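Local structure of Rd1NTF2_04 (Synthetic construct, 6W3G) at residues Val38-Glu41 and Arg46-Gly49; Ala15-Glu20 and Asp31-Pro36; Thr86-Lys91 and Thr95-Tyr100. The protein is a computationally designed NTF2-like protein with no established activity, probably intended to present a pocket for binding or catalysis. One frame throughout, in Å; residues are numbered along the deposited sequence. Where two conformers were deposited one is given.

Contact 1: Val38-Glu41 and Arg46-Gly49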
loop_
_atom_site.group_PDB
_atom_site.type_symbol
_atom_site.label_atom_id
_atom_site.label_comp_id
_atom_site.label_asym_id
_atom_site.label_seq_id
_atom_site.Cartn_x
_atom_site.Cartn_y
_atom_site.Cartn_z
ATOM N N VAL A 38 10.575 3.964 3.593
ATOM C CA VAL A 38 9.745 2.807 3.287
ATOM C C VAL A 38 10.377 1.970 2.185
ATOM O O VAL A 38 10.935 2.497 1.208
ATOM C CB VAL A 38 8.335 3.247 2.875
ATOM C CG1 VAL A 38 8.384 4.145 1.645
ATOM C CG2 VAL A 38 7.450 2.013 2.626
ATOM N N ARG A 39 10.258 0.659 2.329
ATOM C CA ARG A 39 10.684 -0.308 1.334
ATOM C C ARG A 39 9.460 -0.944 0.697
ATOM O O ARG A 39 8.563 -1.420 1.400
ATOM C CB ARG A 39 11.571 -1.367 1.991
ATOM C CG ARG A 39 12.906 -0.829 2.491
ATOM C CD ARG A 39 13.648 -1.874 3.297
ATOM N NE ARG A 39 15.000 -1.455 3.662
ATOM C CZ ARG A 39 15.336 -0.888 4.821
ATOM N NH1 ARG A 39 14.419 -0.645 5.753
ATOM N NH2 ARG A 39 16.600 -0.560 5.048
ATOM N N VAL A 40 9.420 -0.966 -0.635
ATOM C CA VAL A 40 8.363 -1.644 -1.374
ATOM C C VAL A 40 9.025 -2.681 -2.265
ATOM O O VAL A 40 9.890 -2.345 -3.092
ATOM C CB VAL A 40 7.501 -0.678 -2.203
ATOM C CG1 VAL A 40 6.409 -1.455 -2.933
ATOM C CG2 VAL A 40 6.890 0.413 -1.334
ATOM N N GLU A 41 8.643 -3.938 -2.101
ATOM C CA GLU A 41 9.162 -5.030 -2.910
ATOM C C GLU A 41 8.027 -5.616 -3.729
ATOM O O GLU A 41 7.054 -6.129 -3.172
ATOM C CB GLU A 41 9.800 -6.112 -2.040
ATOM C CG GLU A 41 10.394 -7.257 -2.852
ATOM N N ARG A 46 12.353 -3.291 -6.698
ATOM C CA ARG A 46 12.469 -2.762 -5.349
ATOM C C ARG A 46 12.366 -1.248 -5.396
ATOM O O ARG A 46 13.082 -0.597 -6.169
ATOM C CB ARG A 46 13.795 -3.164 -4.703
ATOM C CG ARG A 46 13.817 -4.539 -4.083
ATOM C CD ARG A 46 15.234 -4.900 -3.688
ATOM N NE ARG A 46 15.282 -6.148 -2.939
ATOM C CZ ARG A 46 15.530 -6.245 -1.635
ATOM N NH1 ARG A 46 15.775 -5.163 -0.904
ATOM N NH2 ARG A 46 15.540 -7.442 -1.064
ATOM N N TYR A 47 11.488 -0.695 -4.574
ATOM C CA TYR A 47 11.382 0.744 -4.406
ATOM C C TYR A 47 11.761 1.134 -2.981
ATOM O O TYR A 47 11.513 0.389 -2.025
ATOM C CB TYR A 47 9.968 1.237 -4.724
ATOM C CG TYR A 47 9.450 0.769 -6.060
ATOM C CD1 TYR A 47 8.690 -0.381 -6.161
ATOM C CD2 TYR A 47 9.710 1.485 -7.217
ATOM C CE1 TYR A 47 8.220 -0.819 -7.378
ATOM C CE2 TYR A 47 9.242 1.057 -8.435
ATOM C CZ TYR A 47 8.497 -0.095 -8.509
ATOM O OH TYR A 47 8.013 -0.538 -9.718
ATOM N N HIS A 48 12.355 2.319 -2.843
ATOM C CA HIS A 48 12.736 2.848 -1.546
ATOM C C HIS A 48 12.336 4.314 -1.474
ATOM O O HIS A 48 12.639 5.082 -2.394
ATOM C CB HIS A 48 14.250 2.713 -1.313
ATOM C CG HIS A 48 14.666 2.964 0.101
ATOM N ND1 HIS A 48 14.943 4.224 0.582
ATOM C CD2 HIS A 48 14.868 2.115 1.135
ATOM C CE1 HIS A 48 15.274 4.144 1.857
ATOM N NE2 HIS A 48 15.248 2.873 2.216
ATOM N N GLY A 49 11.660 4.688 -0.390
ATOM C CA GLY A 49 11.315 6.071 -0.138
ATOM C C GLY A 49 9.942 6.458 -0.655
ATOM O O GLY A 49 9.312 5.759 -1.454
#
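H48 swings CG away from its own backbone N (chi1 -168°), which lays its ring beside the aliphatic chain of R39, whose own CG stands beside the backbone N (chi1 -67°); the two side chains run the same way and meet at R39 CG and H48 CD2, 3.8 Å apart. The R39 guanidinium is turned 82° from the imidazole plane, and V38 O lies over one face of that ring, toward its rim. On the opposite face of the sheet V40 and Y47 pack CB to CB at 4.0 Å, and Y47 CD1 reaches V40 CG1; helix 50-63 covers this face, V40 touching A53 and W56 and the Y47 ring meeting that of W56. V40 and Y47 exchange two nearly straight backbone bonds, V40 N to Y47 O at 2.9 Å and Y47 N to V40 O at 2.7 Å. A third, G49 N to V38 O at 2.8 Å, ties down the N-cap residue of helix 50-63. V38 CG1 packs on the G49 backbone. The antiparallel pairing of R39 with H48 and V40 with Y47 is that of a beta hairpin, here at one end of the curved sheet of an NTF2-like fold.

Contact 2: Ala15-Glu20 and Asp31-Pro36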
loop_
_atom_site.group_PDB
_atom_site.type_symbol
_atom_site.label_atom_id
_atom_site.label_comp_id
_atom_site.label_asym_id
_atom_site.label_seq_id
_atom_site.Cartn_x
_atom_site.Cartn_y
_atom_site.Cartn_z
ATOM N N ALA A 15 -5.773 1.844 7.684
ATOM C CA ALA A 15 -5.995 1.007 6.506
ATOM C C ALA A 15 -6.919 1.688 5.504
ATOM O O ALA A 15 -6.661 1.668 4.299
ATOM C CB ALA A 15 -6.580 -0.341 6.930
ATOM N N ASP A 16 -8.000 2.303 5.991
ATOM C CA ASP A 16 -8.912 3.032 5.115
ATOM C C ASP A 16 -8.191 4.151 4.366
ATOM O O ASP A 16 -8.419 4.358 3.169
ATOM C CB ASP A 16 -10.070 3.628 5.921
ATOM C CG ASP A 16 -11.109 2.587 6.328
ATOM O OD1 ASP A 16 -11.147 1.504 5.709
ATOM O OD2 ASP A 16 -11.893 2.850 7.268
ATOM N N GLU A 17 -7.355 4.914 5.070
ATOM C CA GLU A 17 -6.624 6.002 4.426
ATOM C C GLU A 17 -5.665 5.461 3.381
ATOM O O GLU A 17 -5.512 6.038 2.295
ATOM C CB GLU A 17 -5.868 6.817 5.477
ATOM C CG GLU A 17 -6.762 7.730 6.300
ATOM C CD GLU A 17 -5.994 8.463 7.391
ATOM O OE1 GLU A 17 -4.782 8.205 7.552
ATOM O OE2 GLU A 17 -6.606 9.292 8.096
ATOM N N PHE A 18 -5.011 4.345 3.689
ATOM C CA PHE A 18 -4.094 3.742 2.734
ATOM C C PHE A 18 -4.836 3.306 1.482
ATOM O O PHE A 18 -4.354 3.504 0.358
ATOM C CB PHE A 18 -3.374 2.562 3.376
ATOM C CG PHE A 18 -2.603 1.748 2.392
ATOM C CD1 PHE A 18 -1.362 2.162 1.969
ATOM C CD2 PHE A 18 -3.145 0.589 1.860
ATOM C CE1 PHE A 18 -0.652 1.431 1.045
ATOM C CE2 PHE A 18 -2.446 -0.143 0.926
ATOM C CZ PHE A 18 -1.196 0.282 0.517
ATOM N N ARG A 19 -6.011 2.703 1.649
ATOM C CA ARG A 19 -6.805 2.302 0.500
ATOM C C ARG A 19 -7.208 3.508 -0.340
ATOM O O ARG A 19 -7.155 3.460 -1.576
ATOM C CB ARG A 19 -8.030 1.534 0.990
ATOM C CG ARG A 19 -8.829 0.901 -0.098
ATOM C CD ARG A 19 -9.940 0.054 0.490
ATOM N NE ARG A 19 -10.904 -0.308 -0.540
ATOM C CZ ARG A 19 -11.952 0.433 -0.884
ATOM N NH1 ARG A 19 -12.192 1.586 -0.272
ATOM N NH2 ARG A 19 -12.764 0.013 -1.838
ATOM N N GLU A 20 -7.609 4.605 0.310
ATOM C CA GLU A 20 -7.986 5.810 -0.420
ATOM C C GLU A 20 -6.789 6.408 -1.147
ATOM O O GLU A 20 -6.918 6.874 -2.285
ATOM C CB GLU A 20 -8.597 6.824 0.546
ATOM C CG GLU A 20 -9.162 8.079 -0.106
ATOM C CD GLU A 20 -10.261 7.785 -1.113
ATOM O OE1 GLU A 20 -10.898 6.710 -1.019
ATOM O OE2 GLU A 20 -10.484 8.639 -1.998
ATOM N N ASP A 31 2.957 11.271 2.122
ATOM C CA ASP A 31 3.826 11.859 3.134
ATOM C C ASP A 31 3.366 11.497 4.537
ATOM O O ASP A 31 4.186 11.394 5.454
ATOM C CB ASP A 31 3.872 13.382 2.999
ATOM C CG ASP A 31 4.677 13.841 1.800
ATOM O OD1 ASP A 31 5.333 12.997 1.158
ATOM O OD2 ASP A 31 4.646 15.053 1.498
ATOM N N GLU A 32 2.061 11.324 4.737
ATOM C CA GLU A 32 1.582 11.001 6.071
ATOM C C GLU A 32 1.692 9.511 6.362
ATOM O O GLU A 32 1.993 9.132 7.498
ATOM C CB GLU A 32 0.133 11.464 6.245
ATOM N N LEU A 33 1.493 8.663 5.351
ATOM C CA LEU A 33 1.320 7.231 5.572
ATOM C C LEU A 33 2.618 6.442 5.453
ATOM O O LEU A 33 2.770 5.407 6.119
ATOM C CB LEU A 33 0.313 6.665 4.569
ATOM C CG LEU A 33 -1.115 7.212 4.649
ATOM C CD1 LEU A 33 -2.027 6.482 3.682
ATOM C CD2 LEU A 33 -1.654 7.121 6.062
ATOM N N PHE A 34 3.535 6.879 4.595
ATOM C CA PHE A 34 4.771 6.162 4.335
ATOM C C PHE A 34 5.893 6.692 5.232
ATOM O O PHE A 34 6.083 7.906 5.362
ATOM C CB PHE A 34 5.191 6.314 2.868
ATOM C CG PHE A 34 4.405 5.467 1.906
ATOM C CD1 PHE A 34 4.381 4.089 2.039
ATOM C CD2 PHE A 34 3.717 6.042 0.846
ATOM C CE1 PHE A 34 3.670 3.305 1.158
ATOM C CE2 PHE A 34 3.007 5.259 -0.038
ATOM C CZ PHE A 34 2.981 3.896 0.117
ATOM N N ASP A 35 6.635 5.779 5.848
ATOM C CA ASP A 35 7.902 6.152 6.462
ATOM C C ASP A 35 8.803 6.739 5.384
ATOM O O ASP A 35 8.726 6.344 4.222
ATOM C CB ASP A 35 8.561 4.918 7.082
ATOM C CG ASP A 35 9.736 5.249 7.964
ATOM O OD1 ASP A 35 9.531 5.456 9.172
ATOM O OD2 ASP A 35 10.868 5.284 7.438
ATOM N N PRO A 36 9.676 7.680 5.736
ATOM C CA PRO A 36 10.590 8.225 4.720
ATOM C C PRO A 36 11.468 7.175 4.071
ATOM O O PRO A 36 11.871 7.335 2.913
ATOM C CB PRO A 36 11.419 9.244 5.516
ATOM C CG PRO A 36 10.562 9.629 6.648
ATOM C CD PRO A 36 9.753 8.417 7.007
#
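L33 points toward helix 11-24 and divides its two methyls between neighbouring residues there. L33 CD1 presses on the backbone of F18, 3.6 Å from F18 CA and close to F18 N, and lies 4.2 Å from F18 CB. The other methyl turns to E17, where the carboxylate oxygen E17 OE1 rests 3.6 Å from L33 CD2. The E17 chain is extended beyond CG, and with CG beside the backbone N (chi1 -75°) it slants across the leucine on the exposed side of the contact. The F18 ring takes another course. Its CG lies anti to the backbone N (chi1 170°), which carries the ring past L33 to the next residue, F34. The two phenylalanines approach loosely: F34 CZ sits at the edge of the F18 ring, near its plane, 4.5 Å from F18 CE1.

L33, F18 and F34 each have further apolar company. F14 and M21 of helix 11-24 flank L33, so the leucine is packed along that helix on more than one turn. The F18 ring also meets the ring of F85 and touches I113 of strand 111-118, while F34 touches A53 and I57 of helix 50-63 as well as I113. The contact thus lies where helix 27-33 gives way to strand 34-35, F34 being the first residue to leave helical geometry, and it joins the N-terminal helix to that junction inside the cone-like NTF2 fold.

Between the two segments the chemistry is dispersion: methyl on backbone, methyl on aliphatic carbon and ring beside ring. E17 OE1 rests on a methyl carbon at the exposed margin, so shape and burial, rather than polar pairing, hold helix 11-24 against residues 33-34.

Contact 3: Thr86-Lys91 and Thr95-Tyr100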
loop_
_atom_site.group_PDB
_atom_site.type_symbol
_atom_site.label_atom_id
_atom_site.label_comp_id
_atom_site.label_asym_id
_atom_site.label_seq_id
_atom_site.Cartn_x
_atom_site.Cartn_y
_atom_site.Cartn_z
ATOM N N THR A 86 -5.518 -7.655 -0.702
ATOM C CA THR A 86 -5.464 -8.142 -2.071
ATOM C C THR A 86 -5.822 -7.004 -3.011
ATOM O O THR A 86 -6.601 -6.107 -2.672
ATOM C CB THR A 86 -6.371 -9.346 -2.264
ATOM O OG1 THR A 86 -7.636 -9.094 -1.666
ATOM C CG2 THR A 86 -5.768 -10.552 -1.614
ATOM N N VAL A 87 -5.229 -7.033 -4.193
ATOM C CA VAL A 87 -5.460 -6.002 -5.197
ATOM C C VAL A 87 -5.864 -6.706 -6.484
ATOM O O VAL A 87 -5.168 -7.621 -6.929
ATOM C CB VAL A 87 -4.212 -5.130 -5.414
ATOM C CG1 VAL A 87 -4.527 -3.979 -6.362
ATOM C CG2 VAL A 87 -3.706 -4.584 -4.081
ATOM N N HIS A 88 -7.002 -6.308 -7.038
ATOM C CA HIS A 88 -7.510 -6.818 -8.308
ATOM C C HIS A 88 -7.288 -5.734 -9.358
ATOM O O HIS A 88 -7.912 -4.665 -9.284
ATOM C CB HIS A 88 -8.993 -7.165 -8.200
ATOM C CG HIS A 88 -9.327 -8.096 -7.075
ATOM N ND1 HIS A 88 -10.624 -8.336 -6.675
ATOM C CD2 HIS A 88 -8.538 -8.850 -6.271
ATOM C CE1 HIS A 88 -10.620 -9.196 -5.670
ATOM N NE2 HIS A 88 -9.368 -9.525 -5.407
ATOM N N TYR A 89 -6.403 -6.021 -10.324
ATOM C CA TYR A 89 -6.053 -5.119 -11.416
ATOM C C TYR A 89 -6.767 -5.584 -12.681
ATOM O O TYR A 89 -6.447 -6.653 -13.205
ATOM C CB TYR A 89 -4.538 -5.133 -11.651
ATOM C CG TYR A 89 -3.657 -4.758 -10.482
ATOM C CD1 TYR A 89 -3.403 -3.428 -10.188
ATOM C CD2 TYR A 89 -3.037 -5.734 -9.710
ATOM C CE1 TYR A 89 -2.582 -3.069 -9.137
ATOM C CE2 TYR A 89 -2.211 -5.382 -8.652
ATOM C CZ TYR A 89 -1.984 -4.051 -8.373
ATOM O OH TYR A 89 -1.171 -3.659 -7.327
ATOM N N GLU A 90 -7.696 -4.775 -13.203
ATOM C CA GLU A 90 -8.432 -5.128 -14.412
ATOM C C GLU A 90 -7.911 -4.342 -15.608
ATOM O O GLU A 90 -7.784 -3.108 -15.534
ATOM C CB GLU A 90 -9.925 -4.857 -14.231
ATOM C CG GLU A 90 -10.732 -5.222 -15.447
ATOM C CD GLU A 90 -12.195 -4.959 -15.241
ATOM O OE1 GLU A 90 -12.553 -4.495 -14.136
ATOM O OE2 GLU A 90 -12.975 -5.210 -16.182
ATOM N N LYS A 91 -7.631 -5.061 -16.698
ATOM C CA LYS A 91 -7.151 -4.458 -17.945
ATOM C C LYS A 91 -7.730 -5.253 -19.105
ATOM O O LYS A 91 -7.317 -6.386 -19.345
ATOM C CB LYS A 91 -5.626 -4.452 -18.013
ATOM C CG LYS A 91 -5.074 -3.686 -19.211
ATOM C CD LYS A 91 -3.550 -3.585 -19.167
ATOM C CE LYS A 91 -3.005 -2.692 -20.281
ATOM N NZ LYS A 91 -3.418 -1.260 -20.143
ATOM N N THR A 95 -8.235 -9.870 -15.440
ATOM C CA THR A 95 -8.044 -9.397 -14.078
ATOM C C THR A 95 -6.887 -10.147 -13.457
ATOM O O THR A 95 -6.810 -11.374 -13.565
ATOM C CB THR A 95 -9.309 -9.574 -13.250
ATOM O OG1 THR A 95 -10.386 -8.897 -13.921
ATOM C CG2 THR A 95 -9.112 -8.989 -11.845
ATOM N N THR A 96 -5.984 -9.409 -12.826
ATOM C CA THR A 96 -4.864 -9.983 -12.097
ATOM C C THR A 96 -5.147 -9.832 -10.611
ATOM O O THR A 96 -5.623 -8.787 -10.172
ATOM C CB THR A 96 -3.555 -9.288 -12.472
ATOM O OG1 THR A 96 -3.314 -9.455 -13.873
ATOM C CG2 THR A 96 -2.381 -9.873 -11.713
ATOM N N TYR A 97 -4.863 -10.869 -9.843
ATOM C CA TYR A 97 -5.188 -10.905 -8.419
ATOM C C TYR A 97 -3.901 -11.035 -7.624
ATOM O O TYR A 97 -3.298 -12.112 -7.580
ATOM C CB TYR A 97 -6.123 -12.078 -8.113
ATOM C CG TYR A 97 -7.450 -12.014 -8.830
ATOM C CD1 TYR A 97 -7.565 -12.404 -10.161
ATOM C CD2 TYR A 97 -8.586 -11.550 -8.185
ATOM C CE1 TYR A 97 -8.783 -12.343 -10.825
ATOM C CE2 TYR A 97 -9.803 -11.491 -8.842
ATOM C CZ TYR A 97 -9.894 -11.886 -10.158
ATOM O OH TYR A 97 -11.106 -11.819 -10.805
ATOM N N ASP A 98 -3.484 -9.944 -6.992
ATOM C CA ASP A 98 -2.254 -9.915 -6.225
ATOM C C ASP A 98 -2.617 -9.880 -4.748
ATOM O O ASP A 98 -3.751 -9.566 -4.367
ATOM C CB ASP A 98 -1.399 -8.693 -6.587
ATOM C CG ASP A 98 -0.631 -8.861 -7.889
ATOM O OD1 ASP A 98 -0.535 -9.990 -8.410
ATOM O OD2 ASP A 98 -0.105 -7.848 -8.386
ATOM N N ARG A 99 -1.643 -10.242 -3.925
ATOM C CA ARG A 99 -1.764 -10.125 -2.482
ATOM C C ARG A 99 -0.512 -9.439 -1.961
ATOM O O ARG A 99 0.594 -9.714 -2.430
ATOM C CB ARG A 99 -1.937 -11.491 -1.821
ATOM C CG ARG A 99 -1.858 -11.467 -0.308
ATOM C CD ARG A 99 -1.882 -12.886 0.223
ATOM N NE ARG A 99 -3.240 -13.401 0.293
ATOM C CZ ARG A 99 -3.571 -14.681 0.126
ATOM N NH1 ARG A 99 -2.647 -15.596 -0.141
ATOM N NH2 ARG A 99 -4.838 -15.044 0.217
ATOM N N TYR A 100 -0.715 -8.515 -1.034
ATOM C CA TYR A 100 0.369 -7.772 -0.424
ATOM C C TYR A 100 0.300 -7.904 1.088
ATOM O O TYR A 100 -0.784 -8.032 1.680
ATOM C CB TYR A 100 0.324 -6.291 -0.773
ATOM C CG TYR A 100 0.784 -5.977 -2.162
ATOM C CD1 TYR A 100 -0.068 -6.093 -3.236
ATOM C CD2 TYR A 100 2.092 -5.568 -2.391
ATOM C CE1 TYR A 100 0.370 -5.802 -4.529
ATOM C CE2 TYR A 100 2.536 -5.271 -3.654
ATOM C CZ TYR A 100 1.677 -5.396 -4.721
ATOM O OH TYR A 100 2.133 -5.103 -5.989
HETATM O O HOH W 1 -4.823 -7.723 -15.558
#
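V87 and D98 answer each other's backbone polar groups on two antiparallel strands, and Y89 and T96 do the same two residues on. V87 N hydrogen-bonds D98 O at 2.9 Å, and the return bond from D98 N to V87 O is also 2.9 Å. In the next pair Y89 N gives to T96 O at 2.9 Å, and T96 N to Y89 O at 2.8 Å. That last oxygen, Y89 O, has a second donor, a water at 3.1 Å, which also hydrogen-bonds T96 OG1 at 2.8 Å and so links the threonine hydroxyl to the carbonyl opposite. CA-H groups of H88 and T95 make supplementary contacts with T96 O and Y89 O.

Among the side chains, T86 OG1 is satisfied outside the hairpin, by D72 on the neighbouring strand. D98 OD2 lies 3.3 Å from Y89 CE2, the carboxylate turned 70° from the ring, while OD1 makes a long, weak ion pair with K118. V87 CG2 meets Y100 CD1.

On the H88 and Y97 face the rings form an edge-to-face pair, planes at 58°: Y97 CD2 stands over one imidazole face, 3.3 Å from H88 CD2. H88 CG sits beside its backbone N (chi1 -54°), which turns the ring toward the tyrosine. Replacing H88 with an alanine would probably leave the Y97 edge without its aromatic face and the tyrosine ring freer to turn.

The backbone bonds thus fix the register of this hairpin. Of the side-chain hydroxyls around it, T96 OG1 is taken by the water and T86 OG1 by D72 of strand 66-77, while the paired rings and the contact of D98 OD2 with Y89 CE2 add packing.

In the fold
Contact 2 is the buried one: three of its four touching residues lie inside, and it works through apolar packing of helix 11-24 against the junction of helix 27-33 and strand 34-35. Contacts 1 and 3 are partly buried hairpins of the same sheet, paired by backbone hydrogen bonds; V38 and V40 are buried in contact 1, V87, Y89 and Y100 in contact 3, while exposed polar or charged residues such as R39, H48 and R99 lie on the other face. They sit about 19 Å apart between centres. Contact 1 takes the edge strand 45-48, whereas contact 3 pairs strands 80-91 and 94-106 within the sheet. Contact 2 adjoins contact 1 in sequence, and I113 of strand 111-118 touches V38, F18 and F34, serving both.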